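Glycosaminoglycan xylosylkinase (Hydra vulgaris, PDB 5XOM) probably acts as a Fam20-family kinase of the secretory pathway, transferring phosphate to xylose in glycosaminoglycan linkage chains. Local coordinates at residues S99-G102 against P103-N107; A162-L165 against P166-K170; E252-K256 against G257-L261; C319-R322 against S323-N327. All blocks are in the same frame, centred on the assembly; numbering follows the deposited sequence.

Contact 1. Residues S99-G102 against P103-N107; sequences SLDG and PQIQN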
loop_
_atom_site.group_PDB
_atom_site.type_symbol
_atom_site.label_atom_id
_atom_site.label_comp_id
_atom_site.label_asym_id
_atom_site.label_seq_id
_atom_site.Cartn_x
_atom_site.Cartn_y
_atom_site.Cartn_z
ATOM N N SER A 99 27.504 0.754 1.295
ATOM C CA SER A 99 26.725 1.890 1.762
ATOM C C SER A 99 26.127 2.589 0.548
ATOM O O SER A 99 26.868 3.044 -0.323
ATOM C CB SER A 99 27.595 2.856 2.556
ATOM O OG SER A 99 28.003 2.243 3.759
ATOM N N LEU A 100 24.797 2.660 0.485
ATOM C CA LEU A 100 24.136 3.343 -0.614
ATOM C C LEU A 100 23.754 4.767 -0.226
ATOM O O LEU A 100 23.347 5.042 0.912
ATOM C CB LEU A 100 22.887 2.593 -1.083
ATOM C CG LEU A 100 23.105 1.107 -1.365
ATOM C CD1 LEU A 100 21.773 0.436 -1.657
ATOM C CD2 LEU A 100 24.132 0.908 -2.492
ATOM N N ASP A 101 23.874 5.669 -1.198
ATOM C CA ASP A 101 23.678 7.093 -0.984
ATOM C C ASP A 101 22.204 7.402 -0.745
ATOM O O ASP A 101 21.308 6.631 -1.109
ATOM C CB ASP A 101 24.207 7.878 -2.181
ATOM C CG ASP A 101 24.621 9.290 -1.821
ATOM O OD1 ASP A 101 24.577 9.642 -0.625
ATOM O OD2 ASP A 101 25.017 10.042 -2.740
ATOM N N GLY A 102 21.966 8.557 -0.134
ATOM C CA GLY A 102 20.634 9.055 0.127
ATOM C C GLY A 102 20.688 10.165 1.158
ATOM O O GLY A 102 21.765 10.514 1.656
ATOM N N PRO A 103 19.537 10.760 1.489
ATOM C CA PRO A 103 19.521 11.731 2.600
ATOM C C PRO A 103 20.113 11.143 3.865
ATOM O O PRO A 103 20.818 11.831 4.611
ATOM C CB PRO A 103 18.030 12.057 2.762
ATOM C CG PRO A 103 17.419 11.722 1.435
ATOM C CD PRO A 103 18.197 10.543 0.920
ATOM N N GLN A 104 19.828 9.873 4.120
ATOM C CA GLN A 104 20.541 9.040 5.074
ATOM C C GLN A 104 21.174 7.876 4.317
ATOM O O GLN A 104 20.694 7.477 3.252
ATOM C CB GLN A 104 19.591 8.532 6.159
ATOM C CG GLN A 104 18.237 8.123 5.582
ATOM C CD GLN A 104 17.293 7.509 6.599
ATOM O OE1 GLN A 104 17.686 7.175 7.718
ATOM N NE2 GLN A 104 16.025 7.373 6.213
ATOM N N ILE A 105 22.260 7.340 4.859
ATOM C CA ILE A 105 22.954 6.224 4.224
ATOM C C ILE A 105 22.197 4.932 4.507
ATOM O O ILE A 105 21.720 4.708 5.624
ATOM C CB ILE A 105 24.408 6.145 4.727
ATOM C CG1 ILE A 105 25.183 7.401 4.317
ATOM C CG2 ILE A 105 25.094 4.904 4.205
ATOM C CD1 ILE A 105 25.270 7.610 2.818
ATOM N N GLN A 106 22.076 4.074 3.492
ATOM C CA GLN A 106 21.420 2.778 3.636
ATOM C C GLN A 106 22.400 1.668 3.282
ATOM O O GLN A 106 22.859 1.582 2.139
ATOM C CB GLN A 106 20.173 2.685 2.759
ATOM C CG GLN A 106 19.511 1.320 2.807
ATOM C CD GLN A 106 18.980 0.984 4.191
ATOM O OE1 GLN A 106 18.149 1.705 4.742
ATOM N NE2 GLN A 106 19.466 -0.107 4.761
ATOM N N ASN A 107 22.694 0.805 4.249
ATOM C CA ASN A 107 23.611 -0.305 4.036
ATOM C C ASN A 107 22.897 -1.518 3.443
ATOM O O ASN A 107 21.713 -1.759 3.701
ATOM C CB ASN A 107 24.298 -0.684 5.344
ATOM C CG ASN A 107 25.348 0.325 5.747
ATOM O OD1 ASN A 107 25.699 1.213 4.969
ATOM N ND2 ASN A 107 25.856 0.200 6.965
#

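Contact 2. Residues A162-L165 against P166-K170; sequences AEVL and PVAAK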
loop_
_atom_site.group_PDB
_atom_site.type_symbol
_atom_site.label_atom_id
_atom_site.label_comp_id
_atom_site.label_asym_id
_atom_site.label_seq_id
_atom_site.Cartn_x
_atom_site.Cartn_y
_atom_site.Cartn_z
ATOM N N ALA A 162 34.642 0.882 -11.427
ATOM C CA ALA A 162 34.115 2.235 -11.292
ATOM C C ALA A 162 33.368 2.477 -9.985
ATOM O O ALA A 162 33.406 3.597 -9.464
ATOM C CB ALA A 162 33.182 2.557 -12.465
ATOM N N GLU A 163 32.702 1.466 -9.427
ATOM C CA GLU A 163 31.815 1.676 -8.288
ATOM C C GLU A 163 32.368 1.205 -6.953
ATOM O O GLU A 163 32.036 1.801 -5.929
ATOM C CB GLU A 163 30.477 0.964 -8.513
ATOM C CG GLU A 163 29.723 1.366 -9.760
ATOM C CD GLU A 163 28.382 0.655 -9.857
ATOM O OE1 GLU A 163 27.424 1.094 -9.185
ATOM O OE2 GLU A 163 28.286 -0.352 -10.591
ATOM N N VAL A 164 33.177 0.153 -6.922
ATOM C CA VAL A 164 33.624 -0.437 -5.664
ATOM C C VAL A 164 35.045 -0.016 -5.311
ATOM O O VAL A 164 35.294 0.482 -4.212
ATOM C CB VAL A 164 33.486 -1.975 -5.715
ATOM C CG1 VAL A 164 34.120 -2.603 -4.487
ATOM C CG2 VAL A 164 32.021 -2.358 -5.807
ATOM N N LEU A 165 35.993 -0.213 -6.228
ATOM C CA LEU A 165 37.389 0.085 -5.914
ATOM C C LEU A 165 37.640 1.509 -5.424
ATOM O O LEU A 165 38.394 1.663 -4.449
ATOM C CB LEU A 165 38.280 -0.221 -7.126
ATOM C CG LEU A 165 38.570 -1.691 -7.419
ATOM C CD1 LEU A 165 39.548 -1.814 -8.583
ATOM C CD2 LEU A 165 39.118 -2.381 -6.178
ATOM N N PRO A 166 37.065 2.569 -6.004
ATOM C CA PRO A 166 37.388 3.917 -5.505
ATOM C C PRO A 166 36.805 4.244 -4.135
ATOM O O PRO A 166 37.112 5.317 -3.604
ATOM C CB PRO A 166 36.813 4.854 -6.584
ATOM C CG PRO A 166 35.951 4.026 -7.444
ATOM C CD PRO A 166 36.318 2.602 -7.277
ATOM N N VAL A 167 36.005 3.367 -3.524
ATOM C CA VAL A 167 35.444 3.648 -2.205
ATOM C C VAL A 167 35.639 2.450 -1.289
ATOM O O VAL A 167 35.051 2.389 -0.204
ATOM C CB VAL A 167 33.947 4.016 -2.275
ATOM C CG1 VAL A 167 33.725 5.276 -3.105
ATOM C CG2 VAL A 167 33.126 2.846 -2.813
ATOM N N ALA A 168 36.472 1.501 -1.703
ATOM C CA ALA A 168 36.636 0.273 -0.941
ATOM C C ALA A 168 37.574 0.506 0.231
ATOM O O ALA A 168 38.653 1.084 0.069
ATOM C CB ALA A 168 37.189 -0.842 -1.830
ATOM N N ALA A 169 37.180 0.031 1.406
ATOM C CA ALA A 169 38.101 0.041 2.527
ATOM C C ALA A 169 39.253 -0.922 2.268
ATOM O O ALA A 169 39.127 -1.885 1.506
ATOM C CB ALA A 169 37.388 -0.338 3.823
ATOM N N LYS A 170 40.389 -0.654 2.923
ATOM C CA LYS A 170 41.549 -1.513 2.730
ATOM C C LYS A 170 41.252 -2.978 2.990
ATOM O O LYS A 170 41.785 -3.852 2.298
ATOM C CB LYS A 170 42.704 -1.140 3.645
ATOM C CG LYS A 170 43.990 -1.128 2.919
ATOM C CD LYS A 170 44.990 -1.501 3.962
ATOM C CE LYS A 170 46.366 -1.469 3.379
ATOM N NZ LYS A 170 47.237 -1.878 4.471
#

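Contact 3. Residues E252-K256 against G257-L261; sequences EPYTK and GPRLL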
loop_
_atom_site.group_PDB
_atom_site.type_symbol
_atom_site.label_atom_id
_atom_site.label_comp_id
_atom_site.label_asym_id
_atom_site.label_seq_id
_atom_site.Cartn_x
_atom_site.Cartn_y
_atom_site.Cartn_z
ATOM N N GLU A 252 11.246 -22.656 27.535
ATOM C CA GLU A 252 10.935 -21.380 26.887
ATOM C C GLU A 252 11.929 -21.206 25.755
ATOM O O GLU A 252 13.039 -21.719 25.836
ATOM C CB GLU A 252 11.046 -20.187 27.853
ATOM C CG GLU A 252 9.771 -19.763 28.586
ATOM C CD GLU A 252 10.036 -18.675 29.634
ATOM O OE1 GLU A 252 11.031 -18.785 30.381
ATOM O OE2 GLU A 252 9.278 -17.677 29.668
ATOM N N PRO A 253 11.551 -20.487 24.692
ATOM C CA PRO A 253 10.338 -19.727 24.354
ATOM C C PRO A 253 9.336 -20.520 23.521
ATOM O O PRO A 253 8.537 -19.931 22.789
ATOM C CB PRO A 253 10.901 -18.559 23.551
ATOM C CG PRO A 253 12.066 -19.166 22.831
ATOM C CD PRO A 253 12.615 -20.269 23.700
ATOM N N TYR A 254 9.400 -21.842 23.599
ATOM C CA TYR A 254 8.513 -22.693 22.818
ATOM C C TYR A 254 7.262 -23.111 23.582
ATOM O O TYR A 254 6.425 -23.828 23.022
ATOM C CB TYR A 254 9.291 -23.912 22.300
ATOM C CG TYR A 254 10.608 -23.490 21.681
ATOM C CD1 TYR A 254 10.636 -22.816 20.464
ATOM C CD2 TYR A 254 11.815 -23.724 22.328
ATOM C CE1 TYR A 254 11.832 -22.403 19.901
ATOM C CE2 TYR A 254 13.016 -23.314 21.774
ATOM C CZ TYR A 254 13.016 -22.654 20.558
ATOM O OH TYR A 254 14.203 -22.242 19.997
ATOM N N THR A 255 7.105 -22.673 24.837
ATOM C CA THR A 255 5.940 -23.075 25.622
ATOM C C THR A 255 4.712 -22.249 25.259
ATOM O O THR A 255 3.604 -22.789 25.168
ATOM C CB THR A 255 6.213 -22.921 27.117
ATOM O OG1 THR A 255 6.163 -21.537 27.471
ATOM C CG2 THR A 255 7.592 -23.427 27.453
ATOM N N LYS A 256 4.883 -20.939 25.085
ATOM C CA LYS A 256 3.781 -20.035 24.790
ATOM C C LYS A 256 4.199 -19.088 23.676
ATOM O O LYS A 256 5.379 -18.974 23.334
ATOM C CB LYS A 256 3.362 -19.175 25.989
ATOM C CG LYS A 256 4.432 -18.166 26.392
ATOM C CD LYS A 256 3.883 -17.098 27.329
ATOM C CE LYS A 256 3.704 -17.609 28.728
ATOM N NZ LYS A 256 3.208 -16.559 29.659
ATOM N N GLY A 257 3.217 -18.378 23.133
ATOM C CA GLY A 257 3.481 -17.359 22.148
ATOM C C GLY A 257 3.680 -17.911 20.752
ATOM O O GLY A 257 3.397 -19.078 20.465
ATOM N N PRO A 258 4.189 -17.067 19.855
ATOM C CA PRO A 258 4.260 -17.414 18.430
ATOM C C PRO A 258 5.527 -18.128 17.981
ATOM O O PRO A 258 5.631 -18.431 16.787
ATOM C CB PRO A 258 4.162 -16.034 17.763
ATOM C CG PRO A 258 4.865 -15.134 18.721
ATOM C CD PRO A 258 4.558 -15.662 20.104
ATOM N N ARG A 259 6.483 -18.410 18.871
ATOM C CA ARG A 259 7.803 -18.836 18.407
ATOM C C ARG A 259 7.741 -20.162 17.664
ATOM O O ARG A 259 8.348 -20.312 16.600
ATOM C CB ARG A 259 8.785 -18.958 19.564
ATOM C CG ARG A 259 10.174 -19.321 19.079
ATOM C CD ARG A 259 10.764 -18.230 18.176
ATOM N NE ARG A 259 10.602 -16.895 18.734
ATOM C CZ ARG A 259 11.454 -16.358 19.597
ATOM N NH1 ARG A 259 12.528 -17.035 20.005
ATOM N NH2 ARG A 259 11.234 -15.129 20.060
ATOM N N LEU A 260 7.032 -21.151 18.216
ATOM C CA LEU A 260 7.072 -22.477 17.606
ATOM C C LEU A 260 6.293 -22.508 16.295
ATOM O O LEU A 260 6.731 -23.135 15.324
ATOM C CB LEU A 260 6.540 -23.531 18.583
ATOM C CG LEU A 260 6.364 -24.933 17.996
ATOM C CD1 LEU A 260 7.721 -25.572 17.769
ATOM C CD2 LEU A 260 5.541 -25.802 18.942
ATOM N N LEU A 261 5.163 -21.803 16.229
ATOM C CA LEU A 261 4.454 -21.716 14.957
ATOM C C LEU A 261 5.261 -20.936 13.923
ATOM O O LEU A 261 5.165 -21.217 12.722
ATOM C CB LEU A 261 3.077 -21.088 15.155
ATOM C CG LEU A 261 2.059 -21.951 15.899
ATOM C CD1 LEU A 261 0.734 -21.211 16.028
ATOM C CD2 LEU A 261 1.879 -23.283 15.182
HETATM O O HOH W 1 6.993 -17.432 21.913
HETATM O O HOH W 2 5.811 -20.988 21.188
#

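Contact 4. Residues C319-R322 against S323-N327; sequences CRLR and SSTYN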
loop_
_atom_site.group_PDB
_atom_site.type_symbol
_atom_site.label_atom_id
_atom_site.label_comp_id
_atom_site.label_asym_id
_atom_site.label_seq_id
_atom_site.Cartn_x
_atom_site.Cartn_y
_atom_site.Cartn_z
ATOM N N CYS A 319 3.066 -31.396 14.285
ATOM C CA CYS A 319 1.696 -31.399 13.770
ATOM C C CYS A 319 0.885 -30.245 14.353
ATOM O O CYS A 319 -0.189 -30.425 14.930
ATOM C CB CYS A 319 1.015 -32.745 14.011
ATOM S SG CYS A 319 1.525 -34.000 12.805
ATOM N N ARG A 320 1.459 -29.051 14.263
ATOM C CA ARG A 320 0.745 -27.813 14.514
ATOM C C ARG A 320 1.006 -26.886 13.338
ATOM O O ARG A 320 2.104 -26.881 12.769
ATOM C CB ARG A 320 1.192 -27.176 15.834
ATOM C CG ARG A 320 1.029 -28.118 17.034
ATOM C CD ARG A 320 1.775 -27.621 18.264
ATOM N NE ARG A 320 1.335 -26.294 18.675
ATOM C CZ ARG A 320 0.291 -26.073 19.469
ATOM N NH1 ARG A 320 -0.409 -27.097 19.944
ATOM N NH2 ARG A 320 -0.049 -24.831 19.791
ATOM N N LEU A 321 -0.004 -26.116 12.959
ATOM C CA LEU A 321 0.123 -25.250 11.799
ATOM C C LEU A 321 -0.753 -24.034 12.012
ATOM O O LEU A 321 -1.936 -24.169 12.337
ATOM C CB LEU A 321 -0.273 -25.969 10.502
ATOM C CG LEU A 321 -0.218 -25.132 9.214
ATOM C CD1 LEU A 321 1.169 -24.535 8.982
ATOM C CD2 LEU A 321 -0.650 -25.958 8.011
ATOM N N ARG A 322 -0.160 -22.857 11.841
ATOM C CA ARG A 322 -0.904 -21.620 12.012
ATOM C C ARG A 322 -2.004 -21.515 10.971
ATOM O O ARG A 322 -1.805 -21.836 9.797
ATOM C CB ARG A 322 0.034 -20.425 11.918
ATOM C CG ARG A 322 -0.676 -19.087 11.803
ATOM C CD ARG A 322 0.298 -17.926 11.981
ATOM N NE ARG A 322 0.869 -17.874 13.323
ATOM C CZ ARG A 322 2.169 -17.884 13.572
ATOM N NH1 ARG A 322 3.059 -17.947 12.581
ATOM N NH2 ARG A 322 2.613 -17.829 14.826
ATOM N N SER A 323 -3.171 -21.040 11.413
ATOM C CA SER A 323 -4.359 -21.051 10.569
ATOM C C SER A 323 -4.164 -20.215 9.307
ATOM O O SER A 323 -4.522 -20.652 8.209
ATOM C CB SER A 323 -5.571 -20.566 11.363
ATOM O OG SER A 323 -6.732 -20.503 10.549
ATOM N N SER A 324 -3.640 -18.991 9.448
ATOM C CA SER A 324 -3.444 -18.139 8.275
ATOM C C SER A 324 -2.494 -18.782 7.267
ATOM O O SER A 324 -2.685 -18.651 6.051
ATOM C CB SER A 324 -2.929 -16.756 8.682
ATOM O OG SER A 324 -1.766 -16.839 9.485
ATOM N N THR A 325 -1.453 -19.463 7.753
ATOM C CA THR A 325 -0.534 -20.160 6.856
ATOM C C THR A 325 -1.259 -21.248 6.072
ATOM O O THR A 325 -1.096 -21.368 4.853
ATOM C CB THR A 325 0.628 -20.755 7.654
ATOM O OG1 THR A 325 1.305 -19.711 8.365
ATOM C CG2 THR A 325 1.627 -21.432 6.716
ATOM N N TYR A 326 -2.068 -22.053 6.765
ATOM C CA TYR A 326 -2.836 -23.104 6.103
ATOM C C TYR A 326 -3.758 -22.532 5.033
ATOM O O TYR A 326 -3.843 -23.067 3.922
ATOM C CB TYR A 326 -3.638 -23.877 7.146
ATOM C CG TYR A 326 -4.562 -24.938 6.592
ATOM C CD1 TYR A 326 -4.061 -26.042 5.911
ATOM C CD2 TYR A 326 -5.937 -24.840 6.763
ATOM C CE1 TYR A 326 -4.911 -27.017 5.411
ATOM C CE2 TYR A 326 -6.792 -25.807 6.268
ATOM C CZ TYR A 326 -6.276 -26.893 5.595
ATOM O OH TYR A 326 -7.129 -27.854 5.100
ATOM N N ASN A 327 -4.452 -21.439 5.352
ATOM C CA ASN A 327 -5.361 -20.832 4.385
ATOM C C ASN A 327 -4.621 -20.367 3.138
ATOM O O ASN A 327 -5.101 -20.565 2.015
ATOM C CB ASN A 327 -6.112 -19.670 5.035
ATOM C CG ASN A 327 -7.057 -20.134 6.125
ATOM O OD1 ASN A 327 -7.569 -21.256 6.083
ATOM N ND2 ASN A 327 -7.293 -19.273 7.111
#

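Contact 1. Residues S99-G102 against P103-N107
Ser99 OG donates to Asn107 OD1 at 2.8 Å, a side-chain bond across a non-hydrogen-bonded pair of the beta hairpin formed by strands 96-100 and 106-112. Both side chains stand on the same face of the sheet. In Asn107 CG is turned away from the carbonyl carbon and lies beside the backbone N (chi1 -74°), which swings the amide towards the serine; the hydroxyl meets its oxygen tilted 32° from the carbonyl plane. With an alanine in place of the asparagine, Ser99 OG is likely to lose this acceptor and be freer to rotate.

One step nearer the turn, Leu100 and Gln106 form the hydrogen-bonded pair. Leu100 N reaches Gln106 O at 2.8 Å, from above its carbonyl plane, whereas Gln106 N approaches Leu100 O in plane at 3.0 Å, so the two bonds differ in geometry although they close one ring. Leu100 points to the other face of the sheet, where it packs on Ile82 of the adjoining strand 82-86.

Ile105, just beyond the paired residues, reaches back with two branches. Its CG2 lies 3.6 Å from Ser99 CB, while CD1 is 4.1 Å from Asp101 OD1. That carboxylate oxygen also takes the N-H of Gly102, from 45° above the carboxylate plane, a local bond from the glycine backbone to the preceding side chain. The amide of Gln106 has partners at both ends: OE1 has a weak bond from His54, and NE2 donates in plane to Asn107 O at 3.0 Å.

Contact 2. Residues A162-L165 against P166-K170
Pro166 folds back over the 3-10 turn that follows helix 160-164, and its ring can be traced atom by atom. CB lies 4.2 Å from Leu165 O; CG, at the tip, sits 3.3 Å from Ala162 O, the carbonyl four residues earlier; CD, next to the nitrogen, lies 3.4 Å from Leu165 CB, a closeness set by the peptide link. Because the proline nitrogen carries no hydrogen, it has no proton to offer Ala162 O, and ring atom CG lies near that oxygen instead.

The turn is recognised by its i to i+3 bonding. Val167 N donates to Val164 O at 3.0 Å, from 47° above the carbonyl plane, and Ala168 N makes a weak but straight bond to Leu165 O at 3.4 Å. The backbone of Val167 and Ala169 pairs with Ala85 of strand 82-86, while Val164 packs on Ile158 of strand 153-159, so the turn touches both outermost strands of the five-stranded sheet. In Val167 CG1 is anti to the carbonyl carbon (chi1 -61°), leaving CG2 between the backbone N and that carbon, 3.5 Å from Glu163 O. On the next residue, Ala168 CB meets Val164 O at 3.3 Å.

Contact 3. Residues E252-K256 against G257-L261
The guanidinium of Arg259 has Pro253 CB over one face, and its NH1 comes to 3.6 Å from Pro253 CG. The ring of Tyr254 stands nearly perpendicular to that group, the two planes 86° apart. One face of the ring carries the CD of its own neighbour Pro253, 3.6 Å above the plane and displaced toward the rim; Arg259 CG approaches obliquely, 3.6 Å from Tyr254 CE1. This methylene is placed there by an extended first torsion, with CG opposite the backbone N (chi1 -177°), after which bends at chi2 and chi3 turn the charged end back over the proline. The polar ends converge on Tyr281, whose hydroxyl is hydrogen-bonded to both Tyr254 OH and Arg259 NH1. Arg259 NH2 bonds Ser290 OG, and the guanidinium makes a cation-pi contact with Tyr283.

All this happens at the start of helix 259-273, where the preceding loop turns round through a cis peptide before Pro253 and a positive phi at Gly257 (81°). No direct hydrogen bond links the two segments; water does the bridging. One molecule donates to Lys256 O at 2.6 Å and accepts from Arg259 N at 3.2 Å. A second accepts from Leu260 N at 3.2 Å and lies 3.0 Å from Lys256 O, though other acceptors compete for its protons.

Contact 4. Residues C319-R322 against S323-N327
Leu321 grips the first turn of helix 323-334 with both methyl groups: CD2 lies 3.7 Å from Tyr326 CB, and CD1 lies 3.9 Å from Thr325 CG2. Its CG is extended away from the backbone N (chi1 178°), which carries the branch to the helix, where it crosses both partners at about a right angle. Cutting this side chain back to alanine is likely to open a gap beside Thr325 CG2 and Tyr326 CB, since both methyl contacts come from the lost branch.

The next residue, Arg322, occupies the N-cap position. Its carbonyl receives Tyr326 N at 3.1 Å with an N-H...O angle of 165°, the first i to i+4 bond of the helix. The aliphatic part of the arginine runs past Ser324, whose OG is 3.4 Å from Arg322 CG, before a bend at chi3 turns the guanidinium away. The buried guanidinium is surrounded by carboxylates, which would probably stabilise its charge: NH1 forms salt bridges with Asp262 and Asp265, and NH2 forms one with Asp391. Asp265 also accepts from Thr325 OG1.

The packed side thus includes the buried Leu321, Arg322 and Thr325 together with Tyr326 CB, and the tyrosine ring goes on to meet Phe379 edge to face. The solvent side is marked by Ser324, partly exposed, and by the exposed Asn327.

Strand 321-322 pairs in parallel with strand 388-389, Leu321 also packs on Ile268 of helix 259-273, and just before the strand Cys319 is joined by a disulfide to Cys378 of helix 358-382.

The four contacts follow one another along the chain and fall into two groups. Contacts 1 and 2, with centres 16 Å apart, both border strand 82-86 of the five-stranded antiparallel sheet, though they do not touch. Contacts 3 and 4, 15 Å apart between centres, meet through helix 259-273: Leu261 CB lies 3.3 Å from Arg322 NH2. Contacts 2 and 4 are about 47 Å apart between centres, on opposite sides of the chain's centre. The separation of a sheet-bearing part from a largely helical one is consistent with the two-lobed kinase architecture expected of this clan.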